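Local structure of PppA (Pseudomonas aeruginosa, 6JKV) at residues 143-146 / 151-154; 73-78 / 101-106; 27-32 / 126-131; 222-227 / 246-251. The protein probably removes phosphate from protein serine and threonine residues as a manganese-binding PP2C-family phosphatase, and helps regulate the type VI secretion system. One frame throughout, in Å; residues are numbered along the deposited sequence.

Contact 1. Residues 143-146 / 151-154; sequences LYRL and LEAI
Arg145 and Glu152 sit opposite each other in a beta hairpin, two antiparallel strands that form one margin of a PP2C sheet. Their backbones make a hydrogen-bonded pair, with Arg145 N to Glu152 O at 2.8 Å and nearly straight. Followed outward, the arginine shows how one side chain can serve two kinds of neighbour. Its CB rests on Ile154, 4.0 Å from CG1. The chain then runs extended until it bends at chi3 (64°), which turns the guanidinium toward the glutamate lying alongside. NE, buried and without a partner in the model, stays 3.8 Å from Glu152 OE1. NH2 completes the salt bridge to Glu152 OE1 at 3.1 Å, almost straight at 170°. On the opposite face the chemistry is apolar: Leu151 crosses the tyrosine obliquely, CD1 against Tyr144 CB (3.6 Å) and CD2 near Tyr144 CD2, while helix 222-229 covers Leu146 and Leu151. Beyond the last strand residue, Ile154 N still bonds Leu143 O, and its side chain packs beside Leu143. At the salt bridge, the oxygen lies in the guanidinium plane, yet Arg145 NH2 approaches Glu152 OE1 from above the carboxylate plane, 46° out of it.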
loop_
_atom_site.group_PDB
_atom_site.type_symbol
_atom_site.label_atom_id
_atom_site.label_comp_id
_atom_site.label_asym_id
_atom_site.label_seq_id
_atom_site.Cartn_x
_atom_site.Cartn_y
_atom_site.Cartn_z
ATOM N N LEU A 143 -2.708 -2.210 -4.812
ATOM C CA LEU A 143 -2.533 -3.673 -4.739
ATOM C C LEU A 143 -2.856 -4.271 -6.108
ATOM O O LEU A 143 -3.943 -3.974 -6.659
ATOM C CB LEU A 143 -3.447 -4.262 -3.674
ATOM C CG LEU A 143 -3.541 -5.781 -3.730
ATOM C CD1 LEU A 143 -2.294 -6.410 -3.123
ATOM C CD2 LEU A 143 -4.799 -6.267 -3.045
ATOM N N TYR A 144 -1.931 -5.083 -6.614
ATOM C CA TYR A 144 -2.109 -5.910 -7.826
ATOM C C TYR A 144 -2.077 -7.389 -7.446
ATOM O O TYR A 144 -1.423 -7.757 -6.461
ATOM C CB TYR A 144 -0.996 -5.658 -8.838
ATOM C CG TYR A 144 -0.948 -4.286 -9.455
ATOM C CD1 TYR A 144 -0.293 -3.243 -8.818
ATOM C CD2 TYR A 144 -1.499 -4.046 -10.701
ATOM C CE1 TYR A 144 -0.214 -1.989 -9.400
ATOM C CE2 TYR A 144 -1.425 -2.801 -11.295
ATOM C CZ TYR A 144 -0.777 -1.770 -10.643
ATOM O OH TYR A 144 -0.677 -0.537 -11.226
ATOM N N ARG A 145 -2.755 -8.211 -8.236
ATOM C CA ARG A 145 -2.641 -9.683 -8.130
ATOM C C ARG A 145 -2.077 -10.231 -9.438
ATOM O O ARG A 145 -2.599 -9.882 -10.498
ATOM C CB ARG A 145 -3.990 -10.317 -7.808
ATOM C CG ARG A 145 -3.991 -11.830 -7.983
ATOM C CD ARG A 145 -5.273 -12.486 -7.544
ATOM N NE ARG A 145 -6.387 -12.058 -8.368
ATOM C CZ ARG A 145 -7.656 -12.353 -8.128
ATOM N NH1 ARG A 145 -7.979 -13.083 -7.073
ATOM N NH2 ARG A 145 -8.597 -11.883 -8.925
ATOM N N LEU A 146 -1.035 -11.054 -9.343
ATOM C CA LEU A 146 -0.534 -11.858 -10.475
ATOM C C LEU A 146 -1.057 -13.283 -10.316
ATOM O O LEU A 146 -0.740 -13.935 -9.302
ATOM C CB LEU A 146 0.994 -11.835 -10.497
ATOM C CG LEU A 146 1.630 -12.540 -11.690
ATOM C CD1 LEU A 146 1.525 -11.668 -12.927
ATOM C CD2 LEU A 146 3.079 -12.885 -11.406
ATOM N N LEU A 151 -1.470 -10.055 -14.780
ATOM C CA LEU A 151 -1.549 -9.022 -13.720
ATOM C C LEU A 151 -2.921 -8.348 -13.737
ATOM O O LEU A 151 -3.448 -8.071 -14.814
ATOM C CB LEU A 151 -0.446 -7.983 -13.919
ATOM C CG LEU A 151 -0.295 -6.995 -12.770
ATOM C CD1 LEU A 151 0.274 -7.695 -11.550
ATOM C CD2 LEU A 151 0.586 -5.828 -13.182
ATOM N N GLU A 152 -3.449 -8.055 -12.559
ATOM C CA GLU A 152 -4.796 -7.463 -12.416
ATOM C C GLU A 152 -4.784 -6.487 -11.255
ATOM O O GLU A 152 -4.342 -6.872 -10.161
ATOM C CB GLU A 152 -5.817 -8.576 -12.200
ATOM C CG GLU A 152 -7.172 -8.077 -11.764
ATOM C CD GLU A 152 -8.168 -9.193 -11.493
ATOM O OE1 GLU A 152 -7.762 -10.391 -11.553
ATOM O OE2 GLU A 152 -9.337 -8.868 -11.192
ATOM N N ALA A 153 -5.230 -5.260 -11.510
ATOM C CA ALA A 153 -5.341 -4.192 -10.502
ATOM C C ALA A 153 -6.521 -4.529 -9.596
ATOM O O ALA A 153 -7.629 -4.700 -10.110
ATOM C CB ALA A 153 -5.510 -2.844 -11.171
ATOM N N ILE A 154 -6.273 -4.655 -8.295
ATOM C CA ILE A 154 -7.336 -4.958 -7.297
ATOM C C ILE A 154 -7.859 -3.644 -6.727
ATOM O O ILE A 154 -9.074 -3.449 -6.696
ATOM C CB ILE A 154 -6.809 -5.907 -6.208
ATOM C CG1 ILE A 154 -6.252 -7.195 -6.825
ATOM C CG2 ILE A 154 -7.900 -6.200 -5.193
ATOM C CD1 ILE A 154 -7.207 -7.889 -7.777
#

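Contact 2. Residues 73-78 / 101-106; sequences SSLIVD and AQVNER
A first torsion near 180° in both Leu75 (chi1 178°) and Val103 (chi1 168°) places Leu75 CG and Val103 CG1 anti to their backbone N, directed between the two helices. The valine's CG1 does most of the work: it touches Ile76 CG1 at 3.8 Å and Leu75 CD2 at 4.1 Å. The leucine and valine overlap flank to flank, pointing oppositely, whereas Ile76 comes across Val103 at about a right angle. Further along the second helix, Leu75 CD2 reaches the aliphatic part of an arginine, meeting Arg106 CG at 3.8 Å; the charged end of Arg106 turns elsewhere, to Gln109 and Glu110. No hydrogen bond joins the two segments, so this is purely apolar packing, and a light one; the axes of segments 73-78 and 101-106 run roughly antiparallel and come within 10.1 Å. Ile76 and Val103 both also touch Val188 of a loop, which extends the apolar patch. Helix pairs flank each side of the PP2C beta-sandwich. Here helix 69-82 lies with Ile76 on Ala60 of strand 56-63 and on Ser121 and Leu123 of strand 120-129, while helix 89-114 packs alongside it.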
loop_
_atom_site.group_PDB
_atom_site.type_symbol
_atom_site.label_atom_id
_atom_site.label_comp_id
_atom_site.label_asym_id
_atom_site.label_seq_id
_atom_site.Cartn_x
_atom_site.Cartn_y
_atom_site.Cartn_z
ATOM N N SER A 73 2.694 7.975 8.200
ATOM C CA SER A 73 2.908 6.641 7.579
ATOM C C SER A 73 3.461 5.672 8.629
ATOM O O SER A 73 3.007 4.519 8.653
ATOM C CB SER A 73 3.778 6.715 6.335
ATOM O OG SER A 73 5.109 7.128 6.618
ATOM N N SER A 74 4.369 6.136 9.494
ATOM C CA SER A 74 4.970 5.300 10.559
ATOM C C SER A 74 3.912 5.006 11.623
ATOM O O SER A 74 3.870 3.853 12.094
ATOM C CB SER A 74 6.213 5.919 11.138
ATOM O OG SER A 74 5.984 7.268 11.469
ATOM N N LEU A 75 3.082 5.996 11.976
ATOM C CA LEU A 75 1.971 5.809 12.950
ATOM C C LEU A 75 1.011 4.739 12.413
ATOM O O LEU A 75 0.512 3.917 13.205
ATOM C CB LEU A 75 1.234 7.130 13.197
ATOM C CG LEU A 75 0.034 7.023 14.143
ATOM C CD1 LEU A 75 0.454 6.475 15.498
ATOM C CD2 LEU A 75 -0.672 8.363 14.307
ATOM N N ILE A 76 0.744 4.762 11.110
ATOM C CA ILE A 76 -0.106 3.736 10.453
ATOM C C ILE A 76 0.509 2.354 10.694
ATOM O O ILE A 76 -0.205 1.464 11.196
ATOM C CB ILE A 76 -0.268 4.038 8.954
ATOM C CG1 ILE A 76 -1.313 5.128 8.710
ATOM C CG2 ILE A 76 -0.588 2.774 8.176
ATOM C CD1 ILE A 76 -1.299 5.664 7.302
ATOM N N VAL A 77 1.778 2.175 10.319
ATOM C CA VAL A 77 2.416 0.830 10.322
ATOM C C VAL A 77 2.515 0.340 11.771
ATOM O O VAL A 77 2.242 -0.847 12.002
ATOM C CB VAL A 77 3.771 0.800 9.583
ATOM C CG1 VAL A 77 3.610 1.131 8.102
ATOM C CG2 VAL A 77 4.794 1.714 10.215
ATOM N N ASP A 78 2.844 1.220 12.715
ATOM C CA ASP A 78 2.995 0.838 14.143
ATOM C C ASP A 78 1.641 0.490 14.766
ATOM O O ASP A 78 1.600 -0.469 15.562
ATOM C CB ASP A 78 3.654 1.939 14.970
ATOM C CG ASP A 78 5.091 2.229 14.574
ATOM O OD1 ASP A 78 5.694 1.390 13.859
ATOM O OD2 ASP A 78 5.595 3.305 14.964
ATOM N N ALA A 101 -9.266 4.223 11.724
ATOM C CA ALA A 101 -10.130 5.337 12.181
ATOM C C ALA A 101 -9.424 6.104 13.309
ATOM O O ALA A 101 -9.397 7.356 13.257
ATOM C CB ALA A 101 -11.480 4.827 12.611
ATOM N N GLN A 102 -8.849 5.378 14.273
ATOM C CA GLN A 102 -8.144 5.986 15.431
ATOM C C GLN A 102 -6.917 6.763 14.941
ATOM O O GLN A 102 -6.676 7.874 15.458
ATOM C CB GLN A 102 -7.704 4.930 16.444
ATOM C CG GLN A 102 -8.843 4.136 17.064
ATOM C CD GLN A 102 -8.361 2.873 17.745
ATOM O OE1 GLN A 102 -7.212 2.444 17.590
ATOM N NE2 GLN A 102 -9.253 2.246 18.500
ATOM N N VAL A 103 -6.172 6.200 13.986
ATOM C CA VAL A 103 -4.991 6.885 13.392
ATOM C C VAL A 103 -5.461 8.176 12.719
ATOM O O VAL A 103 -4.812 9.230 12.914
ATOM C CB VAL A 103 -4.238 5.976 12.407
ATOM C CG1 VAL A 103 -3.238 6.773 11.592
ATOM C CG2 VAL A 103 -3.542 4.833 13.125
ATOM N N ASN A 104 -6.550 8.091 11.951
ATOM C CA ASN A 104 -7.116 9.249 11.212
ATOM C C ASN A 104 -7.430 10.378 12.195
ATOM O O ASN A 104 -7.061 11.540 11.919
ATOM C CB ASN A 104 -8.364 8.856 10.423
ATOM C CG ASN A 104 -8.880 9.984 9.556
ATOM O OD1 ASN A 104 -8.282 10.300 8.531
ATOM N ND2 ASN A 104 -9.982 10.595 9.960
ATOM N N GLU A 105 -8.093 10.041 13.302
ATOM C CA GLU A 105 -8.525 11.047 14.305
ATOM C C GLU A 105 -7.306 11.691 14.986
ATOM O O GLU A 105 -7.298 12.934 15.159
ATOM C CB GLU A 105 -9.449 10.399 15.329
ATOM C CG GLU A 105 -10.083 11.409 16.265
ATOM C CD GLU A 105 -10.400 10.801 17.613
ATOM O OE1 GLU A 105 -9.441 10.514 18.351
ATOM O OE2 GLU A 105 -11.593 10.571 17.902
ATOM N N ARG A 106 -6.318 10.881 15.376
ATOM C CA ARG A 106 -5.077 11.376 16.024
ATOM C C ARG A 106 -4.353 12.346 15.076
ATOM O O ARG A 106 -3.890 13.412 15.542
ATOM C CB ARG A 106 -4.176 10.207 16.417
ATOM C CG ARG A 106 -2.724 10.584 16.677
ATOM C CD ARG A 106 -2.482 10.974 18.118
ATOM N NE ARG A 106 -1.087 11.328 18.331
ATOM C CZ ARG A 106 -0.603 12.567 18.365
ATOM N NH1 ARG A 106 -1.394 13.617 18.217
ATOM N NH2 ARG A 106 0.687 12.758 18.570
#

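Contact 3. Residues 27-32 / 126-131; sequences SYYRSA and LAARGN
Tyr29 makes the entire link to Ala128 and Gly130, and the chain leading up to it is shaped by a classic beta bulge in which Ser27 and Tyr28 both face Phe262. Immediately after the bulge, strand 29-36 begins. The tyrosine has CG opposite its own carbonyl carbon and beside its backbone N (chi1 -75°), an orientation that carries the ring across the gap to the other sheet of the PP2C beta-sandwich. There the methyl of Ala128 lies over one ring face in a CH-pi contact, CB 3.9 Å from the centroid and nearest to Tyr29 CZ at 3.5 Å. At the ring edge, Tyr29 OH donates to Gly130 O at 2.7 Å, approaching at a C=O...O angle of 171°. Gly130 and Asn131 have the backbone angles of the two central residues of a type II' turn, which joins strands 120-129 and 132-138, and it is the carbonyl between them that takes the bond. Trp57 also meets the tyrosine ring, with planes at about 50°. After Tyr29, Arg30 bonds by its backbone to Arg260, and Ser31 OG bonds Asp50. The chemistry thus divides along one side chain: the ring face packs on an alanine methyl, while its hydroxyl ties a turn carbonyl to the strand of the opposing sheet.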
loop_
_atom_site.group_PDB
_atom_site.type_symbol
_atom_site.label_atom_id
_atom_site.label_comp_id
_atom_site.label_asym_id
_atom_site.label_seq_id
_atom_site.Cartn_x
_atom_site.Cartn_y
_atom_site.Cartn_z
ATOM N N SER A 27 -1.444 -22.937 1.778
ATOM C CA SER A 27 -0.686 -23.403 2.966
ATOM C C SER A 27 0.091 -22.253 3.617
ATOM O O SER A 27 0.071 -22.168 4.857
ATOM C CB SER A 27 0.258 -24.522 2.599
ATOM O OG SER A 27 -0.434 -25.614 2.021
ATOM N N TYR A 28 0.776 -21.425 2.826
ATOM C CA TYR A 28 1.880 -20.561 3.315
ATOM C C TYR A 28 1.945 -19.277 2.496
ATOM O O TYR A 28 1.620 -19.300 1.298
ATOM C CB TYR A 28 3.205 -21.323 3.227
ATOM C CG TYR A 28 4.418 -20.606 3.767
ATOM C CD1 TYR A 28 4.641 -20.510 5.136
ATOM C CD2 TYR A 28 5.361 -20.045 2.916
ATOM C CE1 TYR A 28 5.764 -19.876 5.641
ATOM C CE2 TYR A 28 6.485 -19.399 3.409
ATOM C CZ TYR A 28 6.687 -19.312 4.775
ATOM O OH TYR A 28 7.800 -18.687 5.259
ATOM N N TYR A 29 2.368 -18.196 3.146
ATOM C CA TYR A 29 2.579 -16.871 2.523
ATOM C C TYR A 29 4.039 -16.464 2.725
ATOM O O TYR A 29 4.475 -16.415 3.870
ATOM C CB TYR A 29 1.624 -15.841 3.120
ATOM C CG TYR A 29 0.198 -15.974 2.645
ATOM C CD1 TYR A 29 -0.198 -15.454 1.422
ATOM C CD2 TYR A 29 -0.752 -16.643 3.406
ATOM C CE1 TYR A 29 -1.504 -15.570 0.970
ATOM C CE2 TYR A 29 -2.057 -16.784 2.962
ATOM C CZ TYR A 29 -2.433 -16.249 1.741
ATOM O OH TYR A 29 -3.724 -16.415 1.336
ATOM N N ARG A 30 4.761 -16.264 1.621
ATOM C CA ARG A 30 6.105 -15.639 1.589
ATOM C C ARG A 30 5.934 -14.171 1.243
ATOM O O ARG A 30 5.068 -13.867 0.412
ATOM C CB ARG A 30 6.993 -16.218 0.490
ATOM C CG ARG A 30 7.949 -17.298 0.949
ATOM C CD ARG A 30 9.084 -17.458 -0.039
ATOM N NE ARG A 30 9.572 -18.831 -0.097
ATOM C CZ ARG A 30 10.576 -19.322 0.619
ATOM N NH1 ARG A 30 11.234 -18.568 1.477
ATOM N NH2 ARG A 30 10.925 -20.585 0.478
ATOM N N SER A 31 6.767 -13.305 1.810
ATOM C CA SER A 31 6.666 -11.855 1.552
ATOM C C SER A 31 8.030 -11.201 1.705
ATOM O O SER A 31 8.896 -11.744 2.405
ATOM C CB SER A 31 5.633 -11.212 2.452
ATOM O OG SER A 31 5.954 -11.410 3.823
ATOM N N ALA A 32 8.188 -10.061 1.051
ATOM C CA ALA A 32 9.395 -9.220 1.132
ATOM C C ALA A 32 8.995 -7.790 0.788
ATOM O O ALA A 32 8.044 -7.597 0.008
ATOM C CB ALA A 32 10.478 -9.728 0.204
ATOM N N LEU A 126 -3.096 -5.652 2.642
ATOM C CA LEU A 126 -3.675 -6.979 2.351
ATOM C C LEU A 126 -3.575 -7.808 3.630
ATOM O O LEU A 126 -2.492 -7.853 4.227
ATOM C CB LEU A 126 -2.921 -7.620 1.185
ATOM C CG LEU A 126 -3.246 -9.085 0.910
ATOM C CD1 LEU A 126 -4.567 -9.202 0.169
ATOM C CD2 LEU A 126 -2.121 -9.758 0.135
ATOM N N ALA A 127 -4.684 -8.402 4.052
ATOM C CA ALA A 127 -4.736 -9.340 5.188
ATOM C C ALA A 127 -5.245 -10.678 4.665
ATOM O O ALA A 127 -6.235 -10.675 3.908
ATOM C CB ALA A 127 -5.621 -8.797 6.275
ATOM N N ALA A 128 -4.573 -11.765 5.026
ATOM C CA ALA A 128 -4.864 -13.110 4.499
ATOM C C ALA A 128 -5.052 -14.081 5.659
ATOM O O ALA A 128 -4.327 -13.973 6.665
ATOM C CB ALA A 128 -3.768 -13.568 3.565
ATOM N N ARG A 129 -6.026 -14.975 5.505
ATOM C CA ARG A 129 -6.251 -16.151 6.378
ATOM C C ARG A 129 -6.612 -17.339 5.483
ATOM O O ARG A 129 -7.706 -17.340 4.905
ATOM C CB ARG A 129 -7.370 -15.882 7.386
ATOM C CG ARG A 129 -7.054 -14.790 8.398
ATOM C CD ARG A 129 -5.979 -15.227 9.368
ATOM N NE ARG A 129 -5.848 -14.280 10.468
ATOM C CZ ARG A 129 -5.084 -13.190 10.460
ATOM N NH1 ARG A 129 -4.353 -12.896 9.394
ATOM N NH2 ARG A 129 -5.060 -12.395 11.527
ATOM N N GLY A 130 -5.703 -18.302 5.356
ATOM C CA GLY A 130 -5.889 -19.468 4.477
ATOM C C GLY A 130 -6.194 -19.047 3.047
ATOM O O GLY A 130 -5.367 -18.325 2.433
ATOM N N ASN A 131 -7.373 -19.435 2.554
ATOM C CA ASN A 131 -7.801 -19.244 1.142
ATOM C C ASN A 131 -8.518 -17.909 0.937
ATOM O O ASN A 131 -8.965 -17.668 -0.193
ATOM C CB ASN A 131 -8.724 -20.370 0.674
ATOM C CG ASN A 131 -8.045 -21.718 0.761
ATOM O OD1 ASN A 131 -6.824 -21.788 0.737
ATOM N ND2 ASN A 131 -8.810 -22.789 0.889
#

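Contact 4. Residues 222-227 / 246-251; sequences DSELRD and LTRGAP
Glu224 and Arg248 reach each other across 12.6 Å between their CA atoms, and their charged ends account for the entire contact. The two side chains extend head-on from their separate elements. Glu224 leaves its helix with CG beside the backbone N (chi1 -66°) and continues extended, so its carboxylate projects toward the arginine. The grip is end-on and double: Arg248 NH1 holds Glu224 OE1 at 2.7 Å, with an N-H...O angle of 164°, and Arg248 NH2 holds Glu224 OE2, also at 2.7 Å. Both oxygens lie at the edge of the guanidinium, close to its plane, but the two flat groups are not coplanar. Their planes are 43° apart, and each nitrogen meets its oxygen from above the carboxylate plane. In this PP2C fold the pair joins helix 222-229 to the end of helix 234-247, which closes with a Schellman motif: Gly249, with positive phi, sends its N to Leu246 O, and Ala250 N closes the outer bond of the motif. Arg248 is the first residue past the helical conformation. Each partner is engaged a second time: Glu224 OE1 also accepts from Asp221 N, and Arg248 NH1 also donates to Thr219 O, which should limit how the pair can swing. The manganese ligand Asp252 follows soon after in the chain, its side chain about 11 Å from that of Arg248.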
loop_
_atom_site.group_PDB
_atom_site.type_symbol
_atom_site.label_atom_id
_atom_site.label_comp_id
_atom_site.label_asym_id
_atom_site.label_seq_id
_atom_site.Cartn_x
_atom_site.Cartn_y
_atom_site.Cartn_z
ATOM N N ASP A 222 2.122 -1.328 -16.247
ATOM C CA ASP A 222 1.572 -2.591 -15.698
ATOM C C ASP A 222 2.167 -3.822 -16.391
ATOM O O ASP A 222 2.268 -4.862 -15.719
ATOM C CB ASP A 222 0.052 -2.599 -15.792
ATOM C CG ASP A 222 -0.591 -1.762 -14.703
ATOM O OD1 ASP A 222 0.162 -1.167 -13.886
ATOM O OD2 ASP A 222 -1.839 -1.721 -14.665
ATOM N N SER A 223 2.531 -3.729 -17.673
ATOM C CA SER A 223 3.107 -4.875 -18.419
ATOM C C SER A 223 4.516 -5.169 -17.895
ATOM O O SER A 223 4.884 -6.359 -17.792
ATOM C CB SER A 223 3.087 -4.656 -19.912
ATOM O OG SER A 223 3.859 -3.529 -20.282
ATOM N N GLU A 224 5.274 -4.128 -17.557
ATOM C CA GLU A 224 6.623 -4.295 -16.962
ATOM C C GLU A 224 6.483 -4.810 -15.531
ATOM O O GLU A 224 7.285 -5.657 -15.138
ATOM C CB GLU A 224 7.406 -2.986 -17.035
ATOM C CG GLU A 224 7.717 -2.572 -18.463
ATOM C CD GLU A 224 8.151 -1.132 -18.605
ATOM O OE1 GLU A 224 7.735 -0.314 -17.778
ATOM O OE2 GLU A 224 8.933 -0.838 -19.532
ATOM N N LEU A 225 5.484 -4.345 -14.779
ATOM C CA LEU A 225 5.226 -4.886 -13.420
ATOM C C LEU A 225 4.948 -6.388 -13.534
ATOM O O LEU A 225 5.532 -7.158 -12.754
ATOM C CB LEU A 225 4.051 -4.156 -12.762
ATOM C CG LEU A 225 4.246 -2.668 -12.466
ATOM C CD1 LEU A 225 3.009 -2.116 -11.776
ATOM C CD2 LEU A 225 5.485 -2.408 -11.625
ATOM N N ARG A 226 4.105 -6.792 -14.484
ATOM C CA ARG A 226 3.783 -8.219 -14.724
ATOM C C ARG A 226 5.068 -8.998 -15.042
ATOM O O ARG A 226 5.225 -10.126 -14.529
ATOM C CB ARG A 226 2.780 -8.343 -15.874
ATOM C CG ARG A 226 2.302 -9.766 -16.125
ATOM C CD ARG A 226 2.450 -10.142 -17.585
ATOM N NE ARG A 226 3.830 -10.483 -17.906
ATOM C CZ ARG A 226 4.349 -11.703 -17.830
ATOM N NH1 ARG A 226 3.593 -12.725 -17.458
ATOM N NH2 ARG A 226 5.620 -11.910 -18.136
ATOM N N ASP A 227 5.960 -8.433 -15.859
ATOM C CA ASP A 227 7.233 -9.092 -16.237
ATOM C C ASP A 227 8.092 -9.340 -14.998
ATOM O O ASP A 227 8.575 -10.480 -14.816
ATOM C CB ASP A 227 8.005 -8.268 -17.264
ATOM C CG ASP A 227 7.359 -8.309 -18.630
ATOM O OD1 ASP A 227 6.524 -9.201 -18.850
ATOM O OD2 ASP A 227 7.688 -7.439 -19.446
ATOM N N LEU A 246 14.439 3.144 -10.042
ATOM C CA LEU A 246 15.649 3.974 -9.818
ATOM C C LEU A 246 16.327 4.241 -11.165
ATOM O O LEU A 246 16.771 5.374 -11.410
ATOM C CB LEU A 246 16.568 3.263 -8.818
ATOM C CG LEU A 246 16.168 3.416 -7.349
ATOM C CD1 LEU A 246 17.066 2.590 -6.445
ATOM C CD2 LEU A 246 16.222 4.870 -6.928
ATOM N N THR A 247 16.348 3.230 -12.034
ATOM C CA THR A 247 16.948 3.280 -13.388
ATOM C C THR A 247 16.270 4.355 -14.239
ATOM O O THR A 247 16.943 4.907 -15.119
ATOM C CB THR A 247 16.826 1.919 -14.083
ATOM O OG1 THR A 247 17.891 1.081 -13.629
ATOM C CG2 THR A 247 16.888 2.017 -15.585
ATOM N N ARG A 248 14.981 4.600 -14.015
ATOM C CA ARG A 248 14.174 5.547 -14.817
ATOM C C ARG A 248 13.973 6.863 -14.062
ATOM O O ARG A 248 13.020 7.592 -14.388
ATOM C CB ARG A 248 12.856 4.885 -15.216
ATOM C CG ARG A 248 13.015 3.974 -16.419
ATOM C CD ARG A 248 12.049 2.820 -16.361
ATOM N NE ARG A 248 12.114 2.010 -17.562
ATOM C CZ ARG A 248 11.115 1.259 -18.005
ATOM N NH1 ARG A 248 9.970 1.222 -17.330
ATOM N NH2 ARG A 248 11.264 0.559 -19.120
ATOM N N GLY A 249 14.835 7.163 -13.091
ATOM C CA GLY A 249 14.942 8.517 -12.515
ATOM C C GLY A 249 14.188 8.722 -11.203
ATOM O O GLY A 249 14.258 9.837 -10.673
ATOM N N ALA A 250 13.437 7.726 -10.721
ATOM C CA ALA A 250 12.886 7.668 -9.340
ATOM C C ALA A 250 12.469 9.038 -8.806
ATOM O O ALA A 250 12.964 9.489 -7.777
ATOM C CB ALA A 250 13.912 7.051 -8.430
ATOM N N PRO A 251 11.494 9.707 -9.450
ATOM C CA PRO A 251 11.087 11.059 -9.061
ATOM C C PRO A 251 10.406 11.111 -7.684
ATOM O O PRO A 251 10.389 12.174 -7.096
ATOM C CB PRO A 251 10.113 11.482 -10.168
ATOM C CG PRO A 251 9.614 10.179 -10.760
ATOM C CD PRO A 251 10.697 9.153 -10.547
#

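In the fold
The four contacts illustrate how bonding changes with place in a beta-sandwich. Contacts 1, 2 and 3 each mix buried and more open residues, whereas contact 4 is a surface contact. Contact 1 relies chiefly on backbone pairing, with a salt bridge and apolar packing on its two faces; contact 2 on hydrocarbon packing between helices; contact 3 on one aromatic side chain spanning two sheets; and contact 4 on a doubly hydrogen-bonded salt bridge. Contacts 1 and 3 reach the same sheet, and contacts 1 and 4 touch: Leu146 and Leu151 pack on Arg226, and Tyr144 OH, bonded chiefly to Arg142, makes a weak hydrogen bond to Asp222. Contact 2 lies on the other side of the chain's centre from both.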